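Local coordinates for protein acid phosphatase (Mycobacterium tuberculosis, PDB 2A6P) that removes phosphate from a broad range of phosphorylated substrates, including sugar phosphates, and can serve as a fructose-1,6-bisphosphatase in gluconeogenesis, at residues 129-134 with 160-165; 156-161 with 166-171. One frame throughout, in Å; residues are numbered along the deposited sequence.

Interaction 1 (129-134 with 160-165)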
ATOM      1  N   ASP A 129     -18.503 -10.600  -3.044  1.00 23.21           N
ATOM      2  CA  ASP A 129     -19.210 -10.442  -4.314  1.00 22.90           C
ATOM      3  C   ASP A 129     -19.456  -8.983  -4.648  1.00 20.90           C
ATOM      4  O   ASP A 129     -19.358  -8.588  -5.805  1.00 19.65           O
ATOM      5  CB  ASP A 129     -20.553 -11.163  -4.281  1.00 26.39           C
ATOM      6  CG  ASP A 129     -20.427 -12.588  -3.840  1.00 29.97           C
ATOM      7  OD1 ASP A 129     -19.478 -13.265  -4.287  1.00 31.79           O
ATOM      8  OD2 ASP A 129     -21.283 -13.033  -3.046  1.00 33.24           O
ATOM      9  N   ARG A 130     -19.789  -8.182  -3.641  1.00 20.58           N
ATOM     10  CA  ARG A 130     -20.020  -6.763  -3.884  1.00 19.38           C
ATOM     11  C   ARG A 130     -18.706  -6.116  -4.339  1.00 19.39           C
ATOM     12  O   ARG A 130     -18.681  -5.277  -5.261  1.00 16.71           O
ATOM     13  CB  ARG A 130     -20.550  -6.076  -2.621  1.00 19.86           C
ATOM     14  CG  ARG A 130     -21.242  -4.775  -2.932  1.00 19.74           C
ATOM     15  CD  ARG A 130     -22.368  -4.452  -1.957  1.00 21.99           C
ATOM     16  NE  ARG A 130     -21.940  -3.541  -0.901  1.00 26.94           N
ATOM     17  CZ  ARG A 130     -21.244  -3.914   0.160  1.00 27.60           C
ATOM     18  NH1 ARG A 130     -20.913  -5.187   0.301  1.00 32.19           N
ATOM     19  NH2 ARG A 130     -20.860  -3.021   1.058  1.00 27.56           N
ATOM     20  N   ALA A 131     -17.616  -6.526  -3.692  1.00 18.05           N
ATOM     21  CA  ALA A 131     -16.288  -6.023  -4.018  1.00 18.60           C
ATOM     22  C   ALA A 131     -15.921  -6.380  -5.455  1.00 19.23           C
ATOM     23  O   ALA A 131     -15.427  -5.537  -6.202  1.00 18.89           O
ATOM     24  CB  ALA A 131     -15.264  -6.602  -3.057  1.00 15.56           C
ATOM     25  N   ASP A 132     -16.159  -7.627  -5.847  1.00 21.20           N
ATOM     26  CA  ASP A 132     -15.840  -8.042  -7.212  1.00 23.34           C
ATOM     27  C   ASP A 132     -16.662  -7.275  -8.247  1.00 23.24           C
ATOM     28  O   ASP A 132     -16.142  -6.894  -9.298  1.00 23.77           O
ATOM     29  CB  ASP A 132     -16.050  -9.551  -7.391  1.00 26.13           C
ATOM     30  CG  ASP A 132     -14.987 -10.381  -6.669  1.00 28.30           C
ATOM     31  OD1 ASP A 132     -13.803  -9.975  -6.694  1.00 29.68           O
ATOM     32  OD2 ASP A 132     -15.330 -11.438  -6.086  1.00 30.78           O
ATOM     33  N   SER A 133     -17.940  -7.044  -7.959  1.00 22.20           N
ATOM     34  CA  SER A 133     -18.776  -6.298  -8.898  1.00 22.79           C
ATOM     35  C   SER A 133     -18.186  -4.894  -9.074  1.00 24.12           C
ATOM     36  O   SER A 133     -18.161  -4.351 -10.187  1.00 24.19           O
ATOM     37  CB  SER A 133     -20.227  -6.194  -8.387  1.00 25.04           C
ATOM     38  OG  SER A 133     -20.864  -7.467  -8.302  1.00 27.99           O
ATOM     39  N   ALA A 134     -17.707  -4.317  -7.968  1.00 22.70           N
ATOM     40  CA  ALA A 134     -17.114  -2.981  -7.988  1.00 22.55           C
ATOM     41  C   ALA A 134     -15.865  -2.965  -8.867  1.00 22.50           C
ATOM     42  O   ALA A 134     -15.659  -2.032  -9.640  1.00 21.96           O
ATOM     43  CB  ALA A 134     -16.767  -2.527  -6.561  1.00 23.33           C
ATOM     44  N   ILE A 160      -9.692  -3.164  -2.862  1.00 16.07           N
ATOM     45  CA  ILE A 160      -8.245  -3.302  -3.071  1.00 15.26           C
ATOM     46  C   ILE A 160      -7.806  -4.761  -2.989  1.00 14.79           C
ATOM     47  O   ILE A 160      -7.058  -5.240  -3.849  1.00 11.14           O
ATOM     48  CB  ILE A 160      -7.457  -2.486  -2.026  1.00 15.08           C
ATOM     49  CG1 ILE A 160      -7.699  -0.989  -2.252  1.00 14.21           C
ATOM     50  CG2 ILE A 160      -5.977  -2.825  -2.096  1.00 15.71           C
ATOM     51  CD1 ILE A 160      -7.113  -0.128  -1.178  1.00 14.29           C
ATOM     52  N   THR A 161      -8.263  -5.457  -1.947  1.00 14.77           N
ATOM     53  CA  THR A 161      -7.917  -6.863  -1.759  1.00 15.54           C
ATOM     54  C   THR A 161      -8.323  -7.691  -2.971  1.00 15.11           C
ATOM     55  O   THR A 161      -7.605  -8.596  -3.378  1.00 14.12           O
ATOM     56  CB  THR A 161      -8.605  -7.449  -0.512  1.00 15.54           C
ATOM     57  OG1 THR A 161      -8.192  -6.717   0.648  1.00 19.67           O
ATOM     58  CG2 THR A 161      -8.232  -8.906  -0.327  1.00 15.77           C
ATOM     59  N   ARG A 162      -9.481  -7.373  -3.544  1.00 15.77           N
ATOM     60  CA  ARG A 162      -9.981  -8.094  -4.708  1.00 17.20           C
ATOM     61  C   ARG A 162      -9.270  -7.656  -5.978  1.00 18.17           C
ATOM     62  O   ARG A 162      -9.066  -8.461  -6.893  1.00 18.51           O
ATOM     63  CB  ARG A 162     -11.493  -7.895  -4.838  1.00 18.68           C
ATOM     64  CG  ARG A 162     -12.276  -8.439  -3.639  1.00 19.48           C
ATOM     65  CD  ARG A 162     -11.945  -9.907  -3.403  1.00 20.61           C
ATOM     66  NE  ARG A 162     -12.337 -10.730  -4.545  1.00 22.61           N
ATOM     67  CZ  ARG A 162     -11.945 -11.984  -4.733  1.00 23.06           C
ATOM     68  NH1 ARG A 162     -11.137 -12.570  -3.856  1.00 24.38           N
ATOM     69  NH2 ARG A 162     -12.373 -12.656  -5.793  1.00 25.52           N
ATOM     70  N   TRP A 163      -8.897  -6.382  -6.042  1.00 16.54           N
ATOM     71  CA  TRP A 163      -8.178  -5.887  -7.209  1.00 18.51           C
ATOM     72  C   TRP A 163      -6.917  -6.729  -7.382  1.00 18.35           C
ATOM     73  O   TRP A 163      -6.577  -7.135  -8.499  1.00 18.71           O
ATOM     74  CB  TRP A 163      -7.783  -4.413  -7.043  1.00 18.95           C
ATOM     75  CG  TRP A 163      -6.969  -3.904  -8.195  1.00 18.74           C
ATOM     76  CD1 TRP A 163      -5.607  -3.844  -8.274  1.00 19.46           C
ATOM     77  CD2 TRP A 163      -7.466  -3.435  -9.459  1.00 19.19           C
ATOM     78  NE1 TRP A 163      -5.220  -3.365  -9.508  1.00 17.89           N
ATOM     79  CE2 TRP A 163      -6.339  -3.108 -10.256  1.00 19.10           C
ATOM     80  CE3 TRP A 163      -8.752  -3.263 -10.000  1.00 19.39           C
ATOM     81  CZ2 TRP A 163      -6.461  -2.613 -11.561  1.00 17.38           C
ATOM     82  CZ3 TRP A 163      -8.873  -2.771 -11.300  1.00 19.28           C
ATOM     83  CH2 TRP A 163      -7.727  -2.453 -12.065  1.00 19.87           C
ATOM     84  N   VAL A 164      -6.247  -6.998  -6.262  1.00 17.77           N
ATOM     85  CA  VAL A 164      -5.022  -7.783  -6.262  1.00 19.51           C
ATOM     86  C   VAL A 164      -5.263  -9.292  -6.196  1.00 19.13           C
ATOM     87  O   VAL A 164      -4.344 -10.065  -5.957  1.00 19.41           O
ATOM     88  CB  VAL A 164      -4.085  -7.348  -5.108  1.00 19.68           C
ATOM     89  CG1 VAL A 164      -3.632  -5.918  -5.339  1.00 19.99           C
ATOM     90  CG2 VAL A 164      -4.786  -7.472  -3.774  1.00 17.93           C
ATOM     91  N   GLN A 165      -6.515  -9.687  -6.409  1.00 19.89           N
ATOM     92  CA  GLN A 165      -6.938 -11.089  -6.450  1.00 19.29           C
ATOM     93  C   GLN A 165      -6.576 -11.974  -5.266  1.00 19.73           C
ATOM     94  O   GLN A 165      -6.110 -13.098  -5.432  1.00 20.69           O
ATOM     95  CB  GLN A 165      -6.440 -11.701  -7.761  1.00 18.94           C
ATOM     96  CG  GLN A 165      -6.726 -10.775  -8.937  1.00 22.42           C
ATOM     97  CD  GLN A 165      -6.260 -11.305 -10.272  1.00 23.37           C
ATOM     98  OE1 GLN A 165      -6.972 -12.049 -10.935  1.00 28.00           O
ATOM     99  NE2 GLN A 165      -5.057 -10.921 -10.677  1.00 25.20           N
TER

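Interaction 2 (156-161 with 166-171)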
ATOM      1  N   SER A 156     -13.452  -0.142   0.889  1.00 13.96           N
ATOM      2  CA  SER A 156     -12.342   0.260   0.022  1.00 13.91           C
ATOM      3  C   SER A 156     -11.251  -0.814   0.083  1.00 14.03           C
ATOM      4  O   SER A 156     -10.671  -1.187  -0.932  1.00 16.09           O
ATOM      5  CB  SER A 156     -11.767   1.609   0.463  1.00 13.68           C
ATOM      6  OG  SER A 156     -12.684   2.669   0.234  1.00 15.66           O
ATOM      7  N   ARG A 157     -10.965  -1.301   1.284  1.00 13.00           N
ATOM      8  CA  ARG A 157      -9.965  -2.343   1.461  1.00 13.86           C
ATOM      9  C   ARG A 157     -10.409  -3.612   0.760  1.00 14.53           C
ATOM     10  O   ARG A 157      -9.581  -4.378   0.265  1.00 14.50           O
ATOM     11  CB  ARG A 157      -9.792  -2.695   2.927  1.00 13.10           C
ATOM     12  CG  ARG A 157      -9.205  -1.650   3.827  1.00 14.75           C
ATOM     13  CD  ARG A 157      -8.884  -2.402   5.102  1.00 16.42           C
ATOM     14  NE  ARG A 157      -8.906  -1.574   6.283  1.00 18.86           N
ATOM     15  CZ  ARG A 157      -8.595  -2.023   7.489  1.00 16.84           C
ATOM     16  NH1 ARG A 157      -8.234  -3.293   7.645  1.00 11.98           N
ATOM     17  NH2 ARG A 157      -8.665  -1.207   8.528  1.00 18.06           N
ATOM     18  N   ALA A 158     -11.720  -3.845   0.763  1.00 14.34           N
ATOM     19  CA  ALA A 158     -12.293  -5.021   0.125  1.00 13.42           C
ATOM     20  C   ALA A 158     -12.010  -4.916  -1.361  1.00 14.06           C
ATOM     21  O   ALA A 158     -11.567  -5.879  -1.991  1.00 13.49           O
ATOM     22  CB  ALA A 158     -13.805  -5.076   0.363  1.00 11.59           C
ATOM     23  N   VAL A 159     -12.289  -3.747  -1.925  1.00 13.44           N
ATOM     24  CA  VAL A 159     -12.044  -3.541  -3.347  1.00 15.36           C
ATOM     25  C   VAL A 159     -10.568  -3.745  -3.675  1.00 15.49           C
ATOM     26  O   VAL A 159     -10.229  -4.431  -4.633  1.00 16.95           O
ATOM     27  CB  VAL A 159     -12.470  -2.141  -3.787  1.00 16.05           C
ATOM     28  CG1 VAL A 159     -12.055  -1.898  -5.240  1.00 16.85           C
ATOM     29  CG2 VAL A 159     -13.991  -2.009  -3.630  1.00 17.21           C
ATOM     30  N   ILE A 160      -9.692  -3.164  -2.862  1.00 16.07           N
ATOM     31  CA  ILE A 160      -8.245  -3.302  -3.071  1.00 15.26           C
ATOM     32  C   ILE A 160      -7.806  -4.761  -2.989  1.00 14.79           C
ATOM     33  O   ILE A 160      -7.058  -5.240  -3.849  1.00 11.14           O
ATOM     34  CB  ILE A 160      -7.457  -2.486  -2.026  1.00 15.08           C
ATOM     35  CG1 ILE A 160      -7.699  -0.989  -2.252  1.00 14.21           C
ATOM     36  CG2 ILE A 160      -5.977  -2.825  -2.096  1.00 15.71           C
ATOM     37  CD1 ILE A 160      -7.113  -0.128  -1.178  1.00 14.29           C
ATOM     38  N   THR A 161      -8.263  -5.457  -1.947  1.00 14.77           N
ATOM     39  CA  THR A 161      -7.917  -6.863  -1.759  1.00 15.54           C
ATOM     40  C   THR A 161      -8.323  -7.691  -2.971  1.00 15.11           C
ATOM     41  O   THR A 161      -7.605  -8.596  -3.378  1.00 14.12           O
ATOM     42  CB  THR A 161      -8.605  -7.449  -0.512  1.00 15.54           C
ATOM     43  OG1 THR A 161      -8.192  -6.717   0.648  1.00 19.67           O
ATOM     44  CG2 THR A 161      -8.232  -8.906  -0.327  1.00 15.77           C
ATOM     45  N   LEU A 166      -6.810 -11.463  -4.066  1.00 20.07           N
ATOM     46  CA  LEU A 166      -6.541 -12.206  -2.844  1.00 21.34           C
ATOM     47  C   LEU A 166      -7.888 -12.511  -2.168  1.00 21.55           C
ATOM     48  O   LEU A 166      -8.899 -11.881  -2.490  1.00 21.74           O
ATOM     49  CB  LEU A 166      -5.675 -11.364  -1.894  1.00 19.90           C
ATOM     50  CG  LEU A 166      -4.219 -11.077  -2.274  1.00 19.92           C
ATOM     51  CD1 LEU A 166      -3.665  -9.977  -1.381  1.00 16.16           C
ATOM     52  CD2 LEU A 166      -3.388 -12.350  -2.138  1.00 16.50           C
ATOM     53  N   PRO A 167      -7.920 -13.498  -1.249  1.00 22.19           N
ATOM     54  CA  PRO A 167      -9.174 -13.828  -0.554  1.00 21.48           C
ATOM     55  C   PRO A 167      -9.514 -12.595   0.276  1.00 21.09           C
ATOM     56  O   PRO A 167      -8.615 -11.895   0.752  1.00 20.08           O
ATOM     57  CB  PRO A 167      -8.795 -15.021   0.322  1.00 21.35           C
ATOM     58  CG  PRO A 167      -7.633 -15.636  -0.401  1.00 23.42           C
ATOM     59  CD  PRO A 167      -6.846 -14.430  -0.871  1.00 21.55           C
ATOM     60  N   LEU A 168     -10.799 -12.324   0.457  1.00 20.92           N
ATOM     61  CA  LEU A 168     -11.220 -11.141   1.197  1.00 19.94           C
ATOM     62  C   LEU A 168     -10.659 -11.121   2.607  1.00 19.95           C
ATOM     63  O   LEU A 168     -10.535 -10.063   3.226  1.00 18.62           O
ATOM     64  CB  LEU A 168     -12.747 -11.064   1.242  1.00 19.49           C
ATOM     65  CG  LEU A 168     -13.378  -9.703   0.941  1.00 17.68           C
ATOM     66  CD1 LEU A 168     -14.647  -9.561   1.772  1.00 16.91           C
ATOM     67  CD2 LEU A 168     -12.410  -8.594   1.265  1.00 16.05           C
ATOM     68  N   ALA A 169     -10.329 -12.297   3.121  1.00 20.07           N
ATOM     69  CA  ALA A 169      -9.765 -12.400   4.464  1.00 21.11           C
ATOM     70  C   ALA A 169      -8.545 -11.504   4.629  1.00 20.40           C
ATOM     71  O   ALA A 169      -8.237 -11.078   5.737  1.00 22.26           O
ATOM     72  CB  ALA A 169      -9.377 -13.846   4.757  1.00 19.99           C
ATOM     73  N   GLU A 170      -7.857 -11.228   3.519  1.00 20.34           N
ATOM     74  CA  GLU A 170      -6.642 -10.412   3.527  1.00 19.03           C
ATOM     75  C   GLU A 170      -6.885  -8.902   3.672  1.00 18.95           C
ATOM     76  O   GLU A 170      -5.926  -8.126   3.737  1.00 18.43           O
ATOM     77  CB  GLU A 170      -5.814 -10.666   2.251  1.00 18.97           C
ATOM     78  CG  GLU A 170      -5.397 -12.111   1.986  1.00 19.37           C
ATOM     79  CD  GLU A 170      -4.650 -12.754   3.147  1.00 20.82           C
ATOM     80  OE1 GLU A 170      -4.069 -12.033   3.982  1.00 23.07           O
ATOM     81  OE2 GLU A 170      -4.623 -13.997   3.215  1.00 21.50           O
ATOM     82  N   GLY A 171      -8.151  -8.481   3.715  1.00 17.14           N
ATOM     83  CA  GLY A 171      -8.439  -7.065   3.869  1.00 14.98           C
ATOM     84  C   GLY A 171      -7.857  -6.496   5.162  1.00 15.57           C
ATOM     85  O   GLY A 171      -7.703  -5.280   5.318  1.00 15.50           O
TER

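Interaction 1 (129-134 with 160-165)
Two helices of the histidine phosphatase fold approach each other most closely, backbone to backbone, at D132 and R162, CA to CA 6.4 Å. Segment 129-134 is the middle of helix 124-141, whereas 160-165 is the last turn of helix 153-163 and the start of its exit. That exit is a Schellman motif: Q165, at positive phi, is the C-prime residue, and its N bonds back to the O of R162. Between the helices, A131 CB packs on R162 CG, 3.6 Å away. R162 then bends at both chi2 and chi3, which turns the NE edge of the guanidinium toward the D132 carboxylate. The two form a salt bridge. Its main bond runs from R162 NE to D132 OD1, 2.7 Å and nearly straight at 164°, and two weak bonds from NH2 reach OD1 and OD2. R162 also spans to the loop that follows, since its NH1 makes a weak hydrogen bond to L166 O. The carboxylate and guanidinium planes are turned 67° apart. OD1 lies at the edge of the guanidinium, in its plane, while NE approaches OD1 from its syn side, 26° out of the carboxylate plane.

Interaction 2 (156-161 with 166-171)
The guanidinium of R157 takes the carbonyl oxygen of G171 at its edge, in its own plane: NH1 donates to O over 3.1 Å, nearly straight at 168°, though it arrives tilted from the carbonyl plane. R157 is extended from CG to NE, and its CD passes 3.1 Å from G171 O. NH2, on the other arm of the group, forms a salt bridge with E187 of the second subunit, and with both arms held the rotation of the guanidinium is probably well fixed. One turn further on, T161 faces the loop. Its CG2 lies anti to the backbone N and reaches into the turn, 3.2 Å from P167 O and against E170 CB. OG1 turns back to its own helix and donates to R157 O (2.7 Å), an oxygen that also accepts T161 N from the opposite face. The same hydroxyl oxygen lies 3.2 Å from G171 CA. L168 brings CD2 against A158, 3.9 Å from its CB, and also packs on W114 and helix 124-141. At the helix end, L166 N donates to T161 O (3.1 Å), and L166 packs on E170 of the second subunit. This L166-to-T161 bond is the longer, six-to-one link of a Schellman motif; here it closes helix 153-163 and turns the chain into a 3-10 stretch that begins at L168, folded back along the helix it has just left, at the dimer interface of this histidine phosphatase.

Overall arrangement
The centres of interactions 1 and 2 lie about 7 Å apart, and both contacts use helix 153-163, sharing I160 and T161. Along the chain, helix 124-141 comes first, then strand 147-151 of the mixed sheet, helix 153-163, and the loop leading to strand 180-187. Interaction 1 joins the two helices, and interaction 2 folds the loop onto the second of them; A131 packs against A158 where they meet. Helix 153-163 begins directly after H152, the transition-state stabiliser by similarity, and the side chain of A158 is about 7 Å from that of E90, the probable proton donor/acceptor. R157 bonds E187 of the second subunit and V164 packs on its R173, so helix 153-163 and its exit lie between active-site surroundings and dimer interface.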